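Local coordinates for CADD-like protein of unknown function (Nostoc punctiforme, PDB 3B5O), which is of unknown function but belongs to a CADD-like family related to the heme-oxygenase-like helical proteins and may be an oxidoreductase, at residues Glu3-Thr8 against Gly190-Val195; Arg125-Leu130 against Arg212-Ala217; Val135-Gly140 against Phe207-Arg212. One frame throughout, in Å; residues are numbered along the deposited sequence.

Interaction 1 (Glu3-Thr8 against Gly190-Val195); sequences EFNHLT and GLRTSV
R192 reaches from helix 190-196 to three residues of helix 2-18: F4, N5 and T8. It buries more surface in this contact than any other residue. Its chain runs extended from the backbone and then bends at chi3 (59°). Beyond the bend, R192 NH1 comes to 3.0 Å from N5 OD1. This hydrogen bond is weak, with an N-H...O angle of 128°. The amide and guanidinium planes stand nearly perpendicular, so the two groups are not laid flat on each other. At the bend the arginine crosses T8 at about a right angle, and R192 CD lies 3.0 Å from T8 OG1, a close carbon-to-oxygen approach.

F4 is the second main residue. The edge of its ring meets the backbone of R192: R192 O lies near the ring plane, 3.4 Å from F4 CE2. F4 CE2 also lies 3.9 Å from R192 CG. At the end of the ring, F4 CZ packs 3.6 Å from V195 CG1, and the two side chains cross roughly at right angles. Within its own helix, T8 CG2 sits over one face of the F4 ring, offset toward the rim.

The chain is an all-helical bundle, consistent with its place in the heme-oxygenase-like clan. Here its first helix meets the short helix 190-196. The segment axes approach to 10.6 Å at 141°, well short of fully antiparallel.

Helix 135-163 packs against both sides of the contact, through Y143 on T8 and L139 on V195. Elsewhere F4 meets F207 edge-to-face. L191 and V195 also pack on helix 72-85, through L78 and V74.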
loop_
_atom_site.group_PDB
_atom_site.type_symbol
_atom_site.label_atom_id
_atom_site.label_comp_id
_atom_site.label_asym_id
_atom_site.label_seq_id
_atom_site.Cartn_x
_atom_site.Cartn_y
_atom_site.Cartn_z
ATOM N N GLU A 3 14.497 0.783 -22.202
ATOM C CA GLU A 3 13.122 0.496 -22.572
ATOM C C GLU A 3 12.299 0.179 -21.316
ATOM O O GLU A 3 11.176 0.650 -21.182
ATOM C CB GLU A 3 13.035 -0.637 -23.580
ATOM C CG GLU A 3 13.644 -0.276 -24.946
ATOM N N PHE A 4 12.877 -0.588 -20.397
ATOM C CA PHE A 4 12.195 -0.850 -19.121
ATOM C C PHE A 4 12.115 0.410 -18.265
ATOM O O PHE A 4 11.088 0.651 -17.606
ATOM C CB PHE A 4 12.875 -2.004 -18.371
ATOM C CG PHE A 4 12.129 -2.436 -17.129
ATOM C CD1 PHE A 4 10.863 -2.994 -17.217
ATOM C CD2 PHE A 4 12.695 -2.281 -15.883
ATOM C CE1 PHE A 4 10.176 -3.388 -16.050
ATOM C CE2 PHE A 4 12.017 -2.677 -14.741
ATOM C CZ PHE A 4 10.761 -3.228 -14.843
ATOM N N ASN A 5 13.170 1.228 -18.257
ATOM C CA ASN A 5 13.128 2.493 -17.549
ATOM C C ASN A 5 11.995 3.378 -18.072
ATOM O O ASN A 5 11.302 4.043 -17.291
ATOM C CB ASN A 5 14.463 3.245 -17.657
ATOM C CG ASN A 5 15.566 2.601 -16.859
ATOM O OD1 ASN A 5 15.319 1.780 -15.972
ATOM N ND2 ASN A 5 16.806 2.977 -17.162
ATOM N N HIS A 6 11.797 3.390 -19.390
ATOM C CA HIS A 6 10.673 4.143 -19.946
ATOM C C HIS A 6 9.336 3.605 -19.420
ATOM O O HIS A 6 8.434 4.369 -19.079
ATOM C CB HIS A 6 10.653 4.115 -21.491
ATOM C CG HIS A 6 11.776 4.867 -22.143
ATOM N ND1 HIS A 6 12.421 5.927 -21.545
ATOM C CD2 HIS A 6 12.343 4.721 -23.367
ATOM C CE1 HIS A 6 13.353 6.392 -22.364
ATOM N NE2 HIS A 6 13.324 5.678 -23.476
ATOM N N LEU A 7 9.201 2.283 -19.389
ATOM C CA LEU A 7 7.966 1.660 -18.906
ATOM C C LEU A 7 7.682 2.019 -17.448
ATOM O O LEU A 7 6.572 2.418 -17.114
ATOM C CB LEU A 7 8.023 0.140 -19.068
ATOM C CG LEU A 7 6.796 -0.613 -18.557
ATOM C CD1 LEU A 7 5.515 -0.208 -19.288
ATOM C CD2 LEU A 7 7.012 -2.127 -18.655
ATOM N N THR A 8 8.685 1.899 -16.586
ATOM C CA THR A 8 8.442 2.198 -15.159
ATOM C C THR A 8 8.151 3.689 -14.931
ATOM O O THR A 8 7.286 4.047 -14.119
ATOM C CB THR A 8 9.580 1.705 -14.260
ATOM O OG1 THR A 8 10.821 2.322 -14.654
ATOM C CG2 THR A 8 9.702 0.192 -14.350
ATOM N N GLY A 190 15.962 -0.149 -6.295
ATOM C CA GLY A 190 16.434 -1.514 -6.120
ATOM C C GLY A 190 15.548 -2.528 -6.808
ATOM O O GLY A 190 16.043 -3.434 -7.491
ATOM N N LEU A 191 14.234 -2.387 -6.642
ATOM C CA LEU A 191 13.311 -3.328 -7.287
ATOM C C LEU A 191 13.332 -3.152 -8.799
ATOM O O LEU A 191 13.482 -4.130 -9.526
ATOM C CB LEU A 191 11.884 -3.208 -6.729
ATOM C CG LEU A 191 10.909 -4.289 -7.219
ATOM C CD1 LEU A 191 11.405 -5.736 -6.925
ATOM C CD2 LEU A 191 9.487 -4.033 -6.647
ATOM N N ARG A 192 13.231 -1.914 -9.281
ATOM C CA ARG A 192 13.272 -1.658 -10.713
ATOM C C ARG A 192 14.550 -2.200 -11.337
ATOM O O ARG A 192 14.490 -2.882 -12.349
ATOM C CB ARG A 192 13.128 -0.153 -11.033
ATOM C CG ARG A 192 13.433 0.204 -12.496
ATOM C CD ARG A 192 13.156 1.678 -12.804
ATOM N NE ARG A 192 13.936 2.582 -11.965
ATOM C CZ ARG A 192 15.232 2.851 -12.127
ATOM N NH1 ARG A 192 15.936 2.285 -13.101
ATOM N NH2 ARG A 192 15.834 3.692 -11.289
ATOM N N THR A 193 15.700 -1.897 -10.737
ATOM C CA THR A 193 16.969 -2.316 -11.326
ATOM C C THR A 193 17.118 -3.827 -11.304
ATOM O O THR A 193 17.651 -4.401 -12.256
ATOM C CB THR A 193 18.182 -1.633 -10.667
ATOM O OG1 THR A 193 18.264 -1.990 -9.292
ATOM C CG2 THR A 193 18.053 -0.139 -10.765
ATOM N N SER A 194 16.595 -4.489 -10.263
ATOM C CA SER A 194 16.678 -5.942 -10.225
ATOM C C SER A 194 15.813 -6.580 -11.300
ATOM O O SER A 194 16.237 -7.513 -11.962
ATOM C CB SER A 194 16.372 -6.491 -8.828
ATOM O OG SER A 194 15.007 -6.405 -8.493
ATOM N N VAL A 195 14.584 -6.088 -11.477
ATOM C CA VAL A 195 13.697 -6.647 -12.480
ATOM C C VAL A 195 14.259 -6.415 -13.890
ATOM O O VAL A 195 14.144 -7.279 -14.757
ATOM C CB VAL A 195 12.259 -6.079 -12.362
ATOM C CG1 VAL A 195 11.406 -6.489 -13.556
ATOM C CG2 VAL A 195 11.607 -6.522 -11.044
#

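Interaction 2 (Arg125-Leu130 against Arg212-Ala217); sequences RTVLSL and RAMIDA
The backbones come nearest at V127 and M214, whose CA atoms are 6.9 Å apart. The helical segments run almost exactly antiparallel, at 176°. Their axes are 10.1 Å apart at closest approach, so side chains fill the gap between them. The contact is apolar. M214 is selenomethionine. Its CG is anti to the backbone N (chi1 -177°) and the chain then bends at chi2. This brings M214 SE to 3.8 Å from V127 CG2, and M214 CE near V127 CG1. Both methyls of L130 are used: L130 CD2 meets A213 CB at 3.7 Å, and L130 CD1 lies 3.7 Å from M214 N. One helical turn from A213, the methyl of A217 faces T126, with A217 CB 3.8 Å from T126 CG2. The T126 hydroxyl takes no part in this and bonds to K122 O in its own helix. Small residues at 213 and 217 thus meet branched ones on the opposing helix. Helix 38-68 packs on V127 through F58 and on M214 through L55. Helix 135-163 adds A144 and I145 against M214, so the selenomethionine lies among three other helices.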
loop_
_atom_site.group_PDB
_atom_site.type_symbol
_atom_site.label_atom_id
_atom_site.label_comp_id
_atom_site.label_asym_id
_atom_site.label_seq_id
_atom_site.Cartn_x
_atom_site.Cartn_y
_atom_site.Cartn_z
ATOM N N ARG A 125 -8.927 -10.479 -1.428
ATOM C CA ARG A 125 -9.179 -11.543 -2.401
ATOM C C ARG A 125 -8.746 -11.143 -3.800
ATOM O O ARG A 125 -8.189 -11.948 -4.566
ATOM C CB ARG A 125 -10.627 -11.933 -2.384
ATOM C CG ARG A 125 -10.937 -12.560 -1.094
ATOM C CD ARG A 125 -11.746 -13.781 -1.260
ATOM N NE ARG A 125 -12.178 -14.236 0.021
ATOM C CZ ARG A 125 -11.661 -15.252 0.686
ATOM N NH1 ARG A 125 -10.606 -15.932 0.219
ATOM N NH2 ARG A 125 -12.193 -15.549 1.862
ATOM N N THR A 126 -9.020 -9.891 -4.153
ATOM C CA THR A 126 -8.626 -9.406 -5.461
ATOM C C THR A 126 -7.102 -9.432 -5.603
ATOM O O THR A 126 -6.574 -9.870 -6.637
ATOM C CB THR A 126 -9.130 -7.969 -5.666
ATOM O OG1 THR A 126 -10.568 -7.937 -5.584
ATOM C CG2 THR A 126 -8.681 -7.409 -7.025
ATOM N N VAL A 127 -6.395 -8.894 -4.609
ATOM C CA VAL A 127 -4.957 -8.869 -4.675
ATOM C C VAL A 127 -4.361 -10.280 -4.797
ATOM O O VAL A 127 -3.447 -10.497 -5.597
ATOM C CB VAL A 127 -4.364 -8.080 -3.479
ATOM C CG1 VAL A 127 -2.844 -8.158 -3.437
ATOM C CG2 VAL A 127 -4.797 -6.603 -3.578
ATOM N N LEU A 128 -4.890 -11.242 -4.055
ATOM C CA LEU A 128 -4.344 -12.595 -4.154
ATOM C C LEU A 128 -4.483 -13.099 -5.599
ATOM O O LEU A 128 -3.573 -13.757 -6.122
ATOM C CB LEU A 128 -5.005 -13.546 -3.169
ATOM C CG LEU A 128 -4.435 -14.976 -3.303
ATOM C CD1 LEU A 128 -2.929 -15.012 -2.970
ATOM C CD2 LEU A 128 -5.218 -15.962 -2.503
ATOM N N SER A 129 -5.591 -12.788 -6.258
ATOM C CA SER A 129 -5.791 -13.257 -7.633
ATOM C C SER A 129 -4.739 -12.705 -8.590
ATOM O O SER A 129 -4.445 -13.345 -9.601
ATOM C CB SER A 129 -7.200 -12.924 -8.129
ATOM O OG SER A 129 -7.356 -11.573 -8.530
ATOM N N LEU A 130 -4.158 -11.550 -8.259
ATOM C CA LEU A 130 -3.091 -10.956 -9.044
ATOM C C LEU A 130 -1.738 -11.602 -8.762
ATOM O O LEU A 130 -0.912 -11.761 -9.667
ATOM C CB LEU A 130 -2.958 -9.467 -8.744
ATOM C CG LEU A 130 -4.206 -8.616 -8.768
ATOM C CD1 LEU A 130 -3.798 -7.136 -8.553
ATOM C CD2 LEU A 130 -4.971 -8.789 -10.051
ATOM N N ARG A 212 -1.321 -2.110 -13.433
ATOM C CA ARG A 212 -2.632 -1.506 -13.606
ATOM C C ARG A 212 -3.662 -2.184 -12.701
ATOM O O ARG A 212 -4.479 -1.526 -12.052
ATOM C CB ARG A 212 -3.070 -1.669 -15.059
ATOM C CG ARG A 212 -4.476 -1.211 -15.353
ATOM C CD ARG A 212 -4.601 0.279 -15.275
ATOM N NE ARG A 212 -4.033 0.879 -16.474
ATOM C CZ ARG A 212 -4.280 2.115 -16.890
ATOM N NH1 ARG A 212 -5.043 2.948 -16.184
ATOM N NH2 ARG A 212 -3.742 2.515 -18.026
ATOM N N ALA A 213 -3.644 -3.519 -12.675
ATOM C CA ALA A 213 -4.639 -4.254 -11.907
ATOM C C ALA A 213 -4.510 -3.926 -10.423
ATOM O O ALA A 213 -5.507 -3.786 -9.710
ATOM C CB ALA A 213 -4.514 -5.756 -12.125
HETATM N N MSE A 214 -3.280 -3.802 -9.955
HETATM C CA MSE A 214 -3.050 -3.523 -8.541
HETATM C C MSE A 214 -3.524 -2.131 -8.157
HETATM O O MSE A 214 -4.206 -1.952 -7.149
HETATM C CB MSE A 214 -1.577 -3.713 -8.210
HETATM C CG MSE A 214 -1.234 -3.518 -6.765
HETATM SE SE MSE A 214 -2.084 -4.819 -5.613
HETATM C CE MSE A 214 -0.979 -4.710 -4.093
ATOM N N ILE A 215 -3.133 -1.119 -8.923
ATOM C CA ILE A 215 -3.551 0.251 -8.596
ATOM C C ILE A 215 -5.059 0.410 -8.731
ATOM O O ILE A 215 -5.680 1.126 -7.957
ATOM C CB ILE A 215 -2.729 1.355 -9.330
ATOM C CG1 ILE A 215 -2.970 1.341 -10.848
ATOM C CG2 ILE A 215 -1.247 1.241 -8.946
ATOM C CD1 ILE A 215 -2.271 2.502 -11.573
ATOM N N ASP A 216 -5.672 -0.281 -9.693
ATOM C CA ASP A 216 -7.128 -0.252 -9.832
ATOM C C ASP A 216 -7.783 -0.842 -8.586
ATOM O O ASP A 216 -8.753 -0.291 -8.066
ATOM C CB ASP A 216 -7.593 -1.008 -11.082
ATOM C CG ASP A 216 -7.394 -0.250 -12.377
ATOM O OD1 ASP A 216 -7.202 0.964 -12.346
ATOM O OD2 ASP A 216 -7.463 -0.914 -13.441
ATOM N N ALA A 217 -7.251 -1.961 -8.099
ATOM C CA ALA A 217 -7.830 -2.628 -6.928
ATOM C C ALA A 217 -7.701 -1.740 -5.689
ATOM O O ALA A 217 -8.638 -1.629 -4.862
ATOM C CB ALA A 217 -7.166 -3.986 -6.695
#

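Interaction 3 (Val135-Gly140 against Phe207-Arg212); sequences VDYVLG and FAAGFR
This is a close, glycine-mediated helix crossing, buried where the start of helix 135-163 passes helix 204-230. The segment axes come within 6.4 Å and cross at -40°. G140 and G210 make this possible, because a CB on either would run into a carbonyl oxygen of the other helix. Each glycine also lies under an aromatic ring from the opposite helix. G210 CA sits 3.5 Å from the centroid of the Y137 ring, almost exactly on the ring normal. G140 CA sits 3.6 Å from the centroid of the F207 ring. Both are CH-pi contacts over a face. Y137 CG is anti to the backbone N (chi1 -172°), which carries the ring across to the neighbouring helix. Y137 CE2 also packs 3.7 Å from A209 CB. With a serine at this position the ring is gone, which would probably leave G210 CA without its CH-pi partner and open a gap beside A209. Four CA-H...O contacts join the backbones. In one, the hydrogen on G210 CA is directed at Y137 O, with an angle of 168° at the hydrogen. Around the crossing, helix 2-18 packs L7 and L11 on F207. R133, between helices 118-131 and 135-163, makes a cation-pi contact with Y137, and F131 of helix 118-131 packs on V138.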
loop_
_atom_site.group_PDB
_atom_site.type_symbol
_atom_site.label_atom_id
_atom_site.label_comp_id
_atom_site.label_asym_id
_atom_site.label_seq_id
_atom_site.Cartn_x
_atom_site.Cartn_y
_atom_site.Cartn_z
ATOM N N VAL A 135 5.157 -14.583 -13.436
ATOM C CA VAL A 135 6.117 -13.730 -12.757
ATOM C C VAL A 135 6.096 -12.273 -13.214
ATOM O O VAL A 135 6.173 -11.370 -12.383
ATOM C CB VAL A 135 7.552 -14.318 -12.831
ATOM C CG1 VAL A 135 8.037 -14.434 -14.289
ATOM C CG2 VAL A 135 8.527 -13.519 -11.976
ATOM N N ASP A 136 5.989 -12.036 -14.517
ATOM C CA ASP A 136 6.039 -10.658 -15.003
ATOM C C ASP A 136 4.865 -9.813 -14.488
ATOM O O ASP A 136 5.051 -8.685 -14.055
ATOM C CB ASP A 136 6.124 -10.635 -16.532
ATOM C CG ASP A 136 7.261 -11.490 -17.053
ATOM O OD1 ASP A 136 7.049 -12.719 -17.185
ATOM O OD2 ASP A 136 8.367 -10.940 -17.300
ATOM N N TYR A 137 3.689 -10.400 -14.516
ATOM C CA TYR A 137 2.478 -9.755 -14.047
ATOM C C TYR A 137 2.562 -9.533 -12.560
ATOM O O TYR A 137 2.220 -8.460 -12.058
ATOM C CB TYR A 137 1.299 -10.642 -14.373
ATOM C CG TYR A 137 -0.073 -10.070 -14.147
ATOM C CD1 TYR A 137 -0.662 -10.091 -12.884
ATOM C CD2 TYR A 137 -0.830 -9.555 -15.199
ATOM C CE1 TYR A 137 -1.927 -9.630 -12.679
ATOM C CE2 TYR A 137 -2.105 -9.094 -15.001
ATOM C CZ TYR A 137 -2.663 -9.128 -13.736
ATOM O OH TYR A 137 -3.950 -8.685 -13.536
ATOM N N VAL A 138 3.005 -10.563 -11.836
ATOM C CA VAL A 138 3.105 -10.461 -10.366
ATOM C C VAL A 138 4.089 -9.373 -9.972
ATOM O O VAL A 138 3.843 -8.613 -9.027
ATOM C CB VAL A 138 3.482 -11.813 -9.733
ATOM C CG1 VAL A 138 3.761 -11.655 -8.226
ATOM C CG2 VAL A 138 2.369 -12.817 -9.987
ATOM N N LEU A 139 5.221 -9.281 -10.665
ATOM C CA LEU A 139 6.183 -8.238 -10.338
ATOM C C LEU A 139 5.681 -6.849 -10.710
ATOM O O LEU A 139 6.067 -5.885 -10.084
ATOM C CB LEU A 139 7.566 -8.537 -10.950
ATOM C CG LEU A 139 8.527 -9.217 -9.971
ATOM C CD1 LEU A 139 8.901 -8.289 -8.826
ATOM C CD2 LEU A 139 7.963 -10.515 -9.426
ATOM N N GLY A 140 4.818 -6.747 -11.727
ATOM C CA GLY A 140 4.161 -5.480 -11.998
ATOM C C GLY A 140 3.285 -5.040 -10.837
ATOM O O GLY A 140 3.287 -3.875 -10.447
ATOM N N PHE A 207 3.742 -7.066 -17.309
ATOM C CA PHE A 207 4.192 -6.253 -16.170
ATOM C C PHE A 207 3.263 -5.035 -16.009
ATOM O O PHE A 207 2.786 -4.727 -14.911
ATOM C CB PHE A 207 5.641 -5.833 -16.381
ATOM C CG PHE A 207 6.237 -5.054 -15.248
ATOM C CD1 PHE A 207 6.092 -3.669 -15.186
ATOM C CD2 PHE A 207 6.953 -5.686 -14.247
ATOM C CE1 PHE A 207 6.646 -2.940 -14.163
ATOM C CE2 PHE A 207 7.517 -4.957 -13.227
ATOM C CZ PHE A 207 7.379 -3.578 -13.193
ATOM N N ALA A 208 2.984 -4.345 -17.115
ATOM C CA ALA A 208 2.071 -3.196 -17.082
ATOM C C ALA A 208 0.669 -3.602 -16.634
ATOM O O ALA A 208 0.029 -2.886 -15.871
ATOM C CB ALA A 208 2.019 -2.501 -18.471
ATOM N N ALA A 209 0.180 -4.730 -17.135
ATOM C CA ALA A 209 -1.137 -5.218 -16.761
ATOM C C ALA A 209 -1.236 -5.507 -15.253
ATOM O O ALA A 209 -2.244 -5.185 -14.616
ATOM C CB ALA A 209 -1.511 -6.457 -17.567
ATOM N N GLY A 210 -0.185 -6.074 -14.685
ATOM C CA GLY A 210 -0.188 -6.369 -13.255
ATOM C C GLY A 210 -0.198 -5.084 -12.452
ATOM O O GLY A 210 -0.880 -4.964 -11.430
ATOM N N PHE A 211 0.602 -4.121 -12.889
ATOM C CA PHE A 211 0.657 -2.819 -12.226
ATOM C C PHE A 211 -0.717 -2.160 -12.243
ATOM O O PHE A 211 -1.205 -1.662 -11.222
ATOM C CB PHE A 211 1.696 -1.946 -12.947
ATOM C CG PHE A 211 1.979 -0.636 -12.288
ATOM C CD1 PHE A 211 1.171 0.481 -12.512
ATOM C CD2 PHE A 211 3.102 -0.486 -11.502
ATOM C CE1 PHE A 211 1.470 1.696 -11.888
ATOM C CE2 PHE A 211 3.398 0.733 -10.913
ATOM C CZ PHE A 211 2.584 1.816 -11.124
ATOM N N ARG A 212 -1.321 -2.110 -13.433
ATOM C CA ARG A 212 -2.632 -1.506 -13.606
ATOM C C ARG A 212 -3.662 -2.184 -12.701
ATOM O O ARG A 212 -4.479 -1.526 -12.052
ATOM C CB ARG A 212 -3.070 -1.669 -15.059
ATOM C CG ARG A 212 -4.476 -1.211 -15.353
ATOM C CD ARG A 212 -4.601 0.279 -15.275
ATOM N NE ARG A 212 -4.033 0.879 -16.474
ATOM C CZ ARG A 212 -4.280 2.115 -16.890
ATOM N NH1 ARG A 212 -5.043 2.948 -16.184
ATOM N NH2 ARG A 212 -3.742 2.515 -18.026
#

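In the fold
Helix 204-230 carries one side of both interaction 2 and interaction 3, which share R212 and have centres about 10 Å apart. They touch mainly at Y137, where Y137 OH lies 3.3 Å from A213 CB and 3.6 Å from L130 CD2, and also where L130 O meets V138 CG2. Helices 118-131 and 135-163 follow each other in the chain, and interaction 3 is nested inside the loop closed by interaction 2. Interaction 1 lies about 12 Å from interaction 3, centre to centre. Besides F4 and F207, they meet where L7 CD2 is 3.9 Å from F207 CD1. Interactions 1 and 2 do not touch, with nearest atoms about 9 Å apart. Interaction 3 therefore bridges the other two.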